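PDB 2E9Q: 11S globulin subunit beta from Cucurbita maxima, which serves as a seed storage protein, a nutrient reserve of pumpkin seeds that forms hexamers when mature. Local coordinates for residues A324-A336 / Y441-R453. Sequence-based numbering, arbitrary orientation.
Sequences AERGVLYSNAMVA and YGQQEMRVLSPGR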
loop_
_atom_site.group_PDB
_atom_site.type_symbol
_atom_site.label_atom_id
_atom_site.label_comp_id
_atom_site.label_asym_id
_atom_site.label_seq_id
_atom_site.Cartn_x
_atom_site.Cartn_y
_atom_site.Cartn_z
ATOM N N ALA A 324 4.166 -3.524 -19.576
ATOM C CA ALA A 324 4.852 -4.597 -20.285
ATOM C C ALA A 324 5.820 -4.103 -21.342
ATOM O O ALA A 324 5.701 -2.980 -21.850
ATOM C CB ALA A 324 3.835 -5.523 -20.932
ATOM N N GLU A 325 6.772 -4.968 -21.671
ATOM C CA GLU A 325 7.789 -4.702 -22.678
ATOM C C GLU A 325 7.838 -5.955 -23.548
ATOM O O GLU A 325 7.867 -7.078 -23.025
ATOM C CB GLU A 325 9.164 -4.484 -22.033
ATOM C CG GLU A 325 9.356 -3.159 -21.292
ATOM C CD GLU A 325 10.768 -3.004 -20.735
ATOM O OE1 GLU A 325 11.183 -1.869 -20.413
ATOM O OE2 GLU A 325 11.469 -4.028 -20.611
ATOM N N ARG A 326 7.831 -5.766 -24.865
ATOM C CA ARG A 326 7.888 -6.878 -25.801
ATOM C C ARG A 326 9.226 -6.740 -26.505
ATOM O O ARG A 326 9.457 -5.774 -27.231
ATOM C CB ARG A 326 6.733 -6.787 -26.807
ATOM C CG ARG A 326 6.431 -8.081 -27.575
ATOM C CD ARG A 326 7.396 -8.315 -28.736
ATOM N NE ARG A 326 6.940 -9.411 -29.592
ATOM C CZ ARG A 326 7.108 -10.704 -29.319
ATOM N NH1 ARG A 326 6.645 -11.628 -30.157
ATOM N NH2 ARG A 326 7.761 -11.075 -28.223
ATOM N N GLY A 327 10.107 -7.709 -26.284
ATOM C CA GLY A 327 11.428 -7.648 -26.876
ATOM C C GLY A 327 11.681 -8.593 -28.025
ATOM O O GLY A 327 11.049 -9.640 -28.162
ATOM N N VAL A 328 12.628 -8.209 -28.865
ATOM C CA VAL A 328 12.993 -9.023 -30.007
ATOM C C VAL A 328 14.493 -8.913 -30.184
ATOM O O VAL A 328 15.022 -7.824 -30.391
ATOM C CB VAL A 328 12.286 -8.544 -31.298
ATOM C CG1 VAL A 328 12.881 -9.253 -32.511
ATOM C CG2 VAL A 328 10.803 -8.824 -31.214
ATOM N N LEU A 329 15.180 -10.040 -30.064
ATOM C CA LEU A 329 16.622 -10.056 -30.238
ATOM C C LEU A 329 16.970 -10.860 -31.476
ATOM O O LEU A 329 16.422 -11.941 -31.694
ATOM C CB LEU A 329 17.322 -10.682 -29.024
ATOM C CG LEU A 329 17.701 -9.776 -27.855
ATOM C CD1 LEU A 329 18.453 -10.586 -26.780
ATOM C CD2 LEU A 329 18.575 -8.636 -28.370
ATOM N N TYR A 330 17.874 -10.316 -32.286
ATOM C CA TYR A 330 18.338 -10.987 -33.498
ATOM C C TYR A 330 19.364 -12.019 -33.054
ATOM O O TYR A 330 19.913 -11.921 -31.951
ATOM C CB TYR A 330 19.017 -9.987 -34.446
ATOM C CG TYR A 330 18.082 -8.975 -35.065
ATOM C CD1 TYR A 330 18.559 -7.752 -35.532
ATOM C CD2 TYR A 330 16.714 -9.237 -35.174
ATOM C CE1 TYR A 330 17.693 -6.809 -36.089
ATOM C CE2 TYR A 330 15.843 -8.307 -35.726
ATOM C CZ TYR A 330 16.337 -7.096 -36.181
ATOM O OH TYR A 330 15.469 -6.180 -36.727
ATOM N N SER A 331 19.630 -12.993 -33.918
ATOM C CA SER A 331 20.590 -14.046 -33.613
ATOM C C SER A 331 21.853 -13.508 -32.957
ATOM O O SER A 331 22.476 -12.562 -33.454
ATOM C CB SER A 331 20.966 -14.804 -34.889
ATOM O OG SER A 331 19.810 -15.311 -35.531
ATOM N N ASN A 332 22.209 -14.108 -31.824
ATOM C CA ASN A 332 23.411 -13.735 -31.090
ATOM C C ASN A 332 23.400 -12.323 -30.514
ATOM O O ASN A 332 24.414 -11.847 -29.986
ATOM C CB ASN A 332 24.612 -13.942 -32.010
ATOM C CG ASN A 332 24.543 -15.277 -32.726
ATOM O OD1 ASN A 332 24.761 -15.369 -33.935
ATOM N ND2 ASN A 332 24.223 -16.325 -31.976
ATOM N N ALA A 333 22.251 -11.656 -30.611
ATOM C CA ALA A 333 22.113 -10.304 -30.070
ATOM C C ALA A 333 22.053 -10.399 -28.540
ATOM O O ALA A 333 21.607 -11.406 -27.994
ATOM C CB ALA A 333 20.853 -9.644 -30.616
ATOM N N MET A 334 22.500 -9.345 -27.865
ATOM C CA MET A 334 22.541 -9.312 -26.404
ATOM C C MET A 334 21.903 -8.048 -25.833
ATOM O O MET A 334 22.095 -6.956 -26.370
ATOM C CB MET A 334 24.002 -9.403 -25.964
ATOM C CG MET A 334 24.236 -9.682 -24.503
ATOM S SD MET A 334 26.001 -9.878 -24.209
ATOM C CE MET A 334 26.380 -8.335 -23.355
ATOM N N VAL A 335 21.145 -8.198 -24.747
ATOM C CA VAL A 335 20.553 -7.044 -24.073
ATOM C C VAL A 335 21.598 -6.677 -23.026
ATOM O O VAL A 335 22.050 -7.532 -22.270
ATOM C CB VAL A 335 19.213 -7.379 -23.373
ATOM C CG1 VAL A 335 18.788 -6.220 -22.488
ATOM C CG2 VAL A 335 18.132 -7.638 -24.413
ATOM N N ALA A 336 22.004 -5.414 -23.003
ATOM C CA ALA A 336 23.023 -4.951 -22.069
ATOM C C ALA A 336 22.646 -5.183 -20.609
ATOM O O ALA A 336 21.463 -5.224 -20.266
ATOM C CB ALA A 336 23.290 -3.468 -22.292
ATOM N N TYR A 441 33.577 4.488 -22.079
ATOM C CA TYR A 441 33.226 4.929 -23.436
ATOM C C TYR A 441 33.407 3.833 -24.470
ATOM O O TYR A 441 33.250 4.074 -25.670
ATOM C CB TYR A 441 34.067 6.138 -23.846
ATOM C CG TYR A 441 33.926 7.324 -22.926
ATOM C CD1 TYR A 441 32.688 7.919 -22.709
ATOM C CD2 TYR A 441 35.032 7.846 -22.265
ATOM C CE1 TYR A 441 32.554 9.013 -21.849
ATOM C CE2 TYR A 441 34.911 8.936 -21.404
ATOM C CZ TYR A 441 33.670 9.512 -21.202
ATOM O OH TYR A 441 33.544 10.578 -20.344
ATOM N N GLY A 442 33.734 2.631 -23.999
ATOM C CA GLY A 442 33.944 1.507 -24.892
ATOM C C GLY A 442 32.699 1.071 -25.638
ATOM O O GLY A 442 32.737 0.877 -26.848
ATOM N N GLN A 443 31.593 0.904 -24.924
ATOM C CA GLN A 443 30.341 0.493 -25.555
ATOM C C GLN A 443 29.591 1.737 -26.018
ATOM O O GLN A 443 29.283 2.629 -25.216
ATOM C CB GLN A 443 29.463 -0.287 -24.574
ATOM C CG GLN A 443 28.199 -0.842 -25.210
ATOM C CD GLN A 443 28.482 -2.044 -26.081
ATOM O OE1 GLN A 443 27.652 -2.452 -26.892
ATOM N NE2 GLN A 443 29.659 -2.631 -25.906
ATOM N N GLN A 444 29.292 1.786 -27.312
ATOM C CA GLN A 444 28.596 2.927 -27.885
ATOM C C GLN A 444 27.110 2.689 -28.135
ATOM O O GLN A 444 26.342 3.641 -28.274
ATOM C CB GLN A 444 29.282 3.371 -29.181
ATOM C CG GLN A 444 30.609 4.088 -28.962
ATOM C CD GLN A 444 30.471 5.372 -28.156
ATOM O OE1 GLN A 444 31.444 6.102 -27.958
ATOM N NE2 GLN A 444 29.261 5.653 -27.685
ATOM N N GLU A 445 26.702 1.425 -28.190
ATOM C CA GLU A 445 25.301 1.098 -28.406
ATOM C C GLU A 445 24.455 1.358 -27.152
ATOM O O GLU A 445 24.958 1.893 -26.160
ATOM C CB GLU A 445 25.174 -0.349 -28.871
ATOM C CG GLU A 445 25.827 -0.578 -30.224
ATOM C CD GLU A 445 25.187 -1.712 -30.998
ATOM O OE1 GLU A 445 25.470 -1.850 -32.208
ATOM O OE2 GLU A 445 24.395 -2.470 -30.398
ATOM N N MET A 446 23.175 0.996 -27.191
ATOM C CA MET A 446 22.308 1.249 -26.041
ATOM C C MET A 446 21.828 0.005 -25.288
ATOM O O MET A 446 22.635 -0.836 -24.899
ATOM C CB MET A 446 21.105 2.089 -26.469
ATOM C CG MET A 446 20.540 2.948 -25.350
ATOM S SD MET A 446 21.697 4.250 -24.846
ATOM C CE MET A 446 22.665 3.425 -23.534
ATOM N N ARG A 447 20.519 -0.107 -25.069
ATOM C CA ARG A 447 19.965 -1.250 -24.344
ATOM C C ARG A 447 20.204 -2.550 -25.091
ATOM O O ARG A 447 20.580 -3.567 -24.499
ATOM C CB ARG A 447 18.464 -1.071 -24.096
ATOM C CG ARG A 447 17.921 -2.056 -23.069
ATOM C CD ARG A 447 16.416 -1.969 -22.894
ATOM N NE ARG A 447 15.950 -0.603 -22.677
ATOM C CZ ARG A 447 14.764 -0.298 -22.158
ATOM N NH1 ARG A 447 13.932 -1.263 -21.792
ATOM N NH2 ARG A 447 14.401 0.970 -22.025
ATOM N N VAL A 448 19.972 -2.523 -26.398
ATOM C CA VAL A 448 20.183 -3.704 -27.210
ATOM C C VAL A 448 21.549 -3.599 -27.875
ATOM O O VAL A 448 21.898 -2.563 -28.444
ATOM C CB VAL A 448 19.099 -3.851 -28.282
ATOM C CG1 VAL A 448 19.393 -5.068 -29.149
ATOM C CG2 VAL A 448 17.738 -4.000 -27.620
ATOM N N LEU A 449 22.323 -4.672 -27.779
ATOM C CA LEU A 449 23.655 -4.717 -28.356
ATOM C C LEU A 449 23.691 -5.594 -29.591
ATOM O O LEU A 449 23.269 -6.753 -29.559
ATOM C CB LEU A 449 24.650 -5.251 -27.333
ATOM C CG LEU A 449 25.201 -4.257 -26.313
ATOM C CD1 LEU A 449 24.086 -3.453 -25.697
ATOM C CD2 LEU A 449 25.963 -5.023 -25.249
ATOM N N SER A 450 24.197 -5.037 -30.686
ATOM C CA SER A 450 24.293 -5.783 -31.935
ATOM C C SER A 450 25.361 -6.861 -31.786
ATOM O O SER A 450 26.354 -6.661 -31.087
ATOM C CB SER A 450 24.648 -4.831 -33.084
ATOM O OG SER A 450 25.762 -4.022 -32.753
ATOM N N PRO A 451 25.160 -8.024 -32.428
ATOM C CA PRO A 451 26.127 -9.121 -32.350
ATOM C C PRO A 451 27.558 -8.603 -32.435
ATOM O O PRO A 451 27.983 -8.071 -33.461
ATOM C CB PRO A 451 25.745 -9.998 -33.535
ATOM C CG PRO A 451 24.258 -9.870 -33.549
ATOM C CD PRO A 451 24.054 -8.371 -33.338
ATOM N N GLY A 452 28.283 -8.748 -31.330
ATOM C CA GLY A 452 29.658 -8.296 -31.264
ATOM C C GLY A 452 30.295 -8.824 -29.995
ATOM O O GLY A 452 30.690 -8.057 -29.113
ATOM N N ARG A 453 30.390 -10.146 -29.904
ATOM C CA ARG A 453 30.970 -10.812 -28.742
ATOM C C ARG A 453 32.408 -10.379 -28.465
ATOM O O ARG A 453 32.860 -9.394 -29.088
ATOM C CB ARG A 453 30.924 -12.323 -28.946
ATOM C CG ARG A 453 31.846 -12.836 -30.043
ATOM C CD ARG A 453 31.257 -14.084 -30.663
ATOM N NE ARG A 453 30.742 -14.992 -29.643
ATOM C CZ ARG A 453 29.966 -16.037 -29.904
ATOM N NH1 ARG A 453 29.539 -16.816 -28.916
ATOM N NH2 ARG A 453 29.613 -16.298 -31.157
#
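Leu449 pairs with Met334 where the short strand 448-449 runs antiparallel to strand 334-340. Met334 N donates to Leu449 O at 3.2 Å, and Leu449 N returns a bond to Met334 O at 2.7 Å. The two side chains lie side by side on one face of the sheet, with Met334 CE, in the conformer modelled here, 3.8 Å from Leu449 CD2. Leu449 CD1 presses tightly on Ala336 CB at 3.5 Å. Ala221 of a neighbouring subunit also packs on Leu449.

Arg447 continues the pairing, its O accepting a bond from Ala336 N at 2.8 Å. Its side chain leaves with CG anti to the backbone N (chi1 -166°), then bends at chi3 and reaches back to strand 323-329. There, in one of two conformers, Arg447 NH1 forms a salt bridge with Glu325 OE1 at 3.1 Å. The carboxylate oxygen sits at the guanidinium edge, but the nitrogen approaches it from above the carboxylate plane. On the face away from Leu449, Val448 CG1 meets Leu329 CD2 at 3.7 Å.

Pro451 lays CG against Ser331 O, within the type II turn from Tyr330 to Ala333. Arg447 and Lys387, which touches Val335, may belong to a magnesium site. The C-terminal chain thus adds a short antiparallel strand to the second cupin beta-barrel.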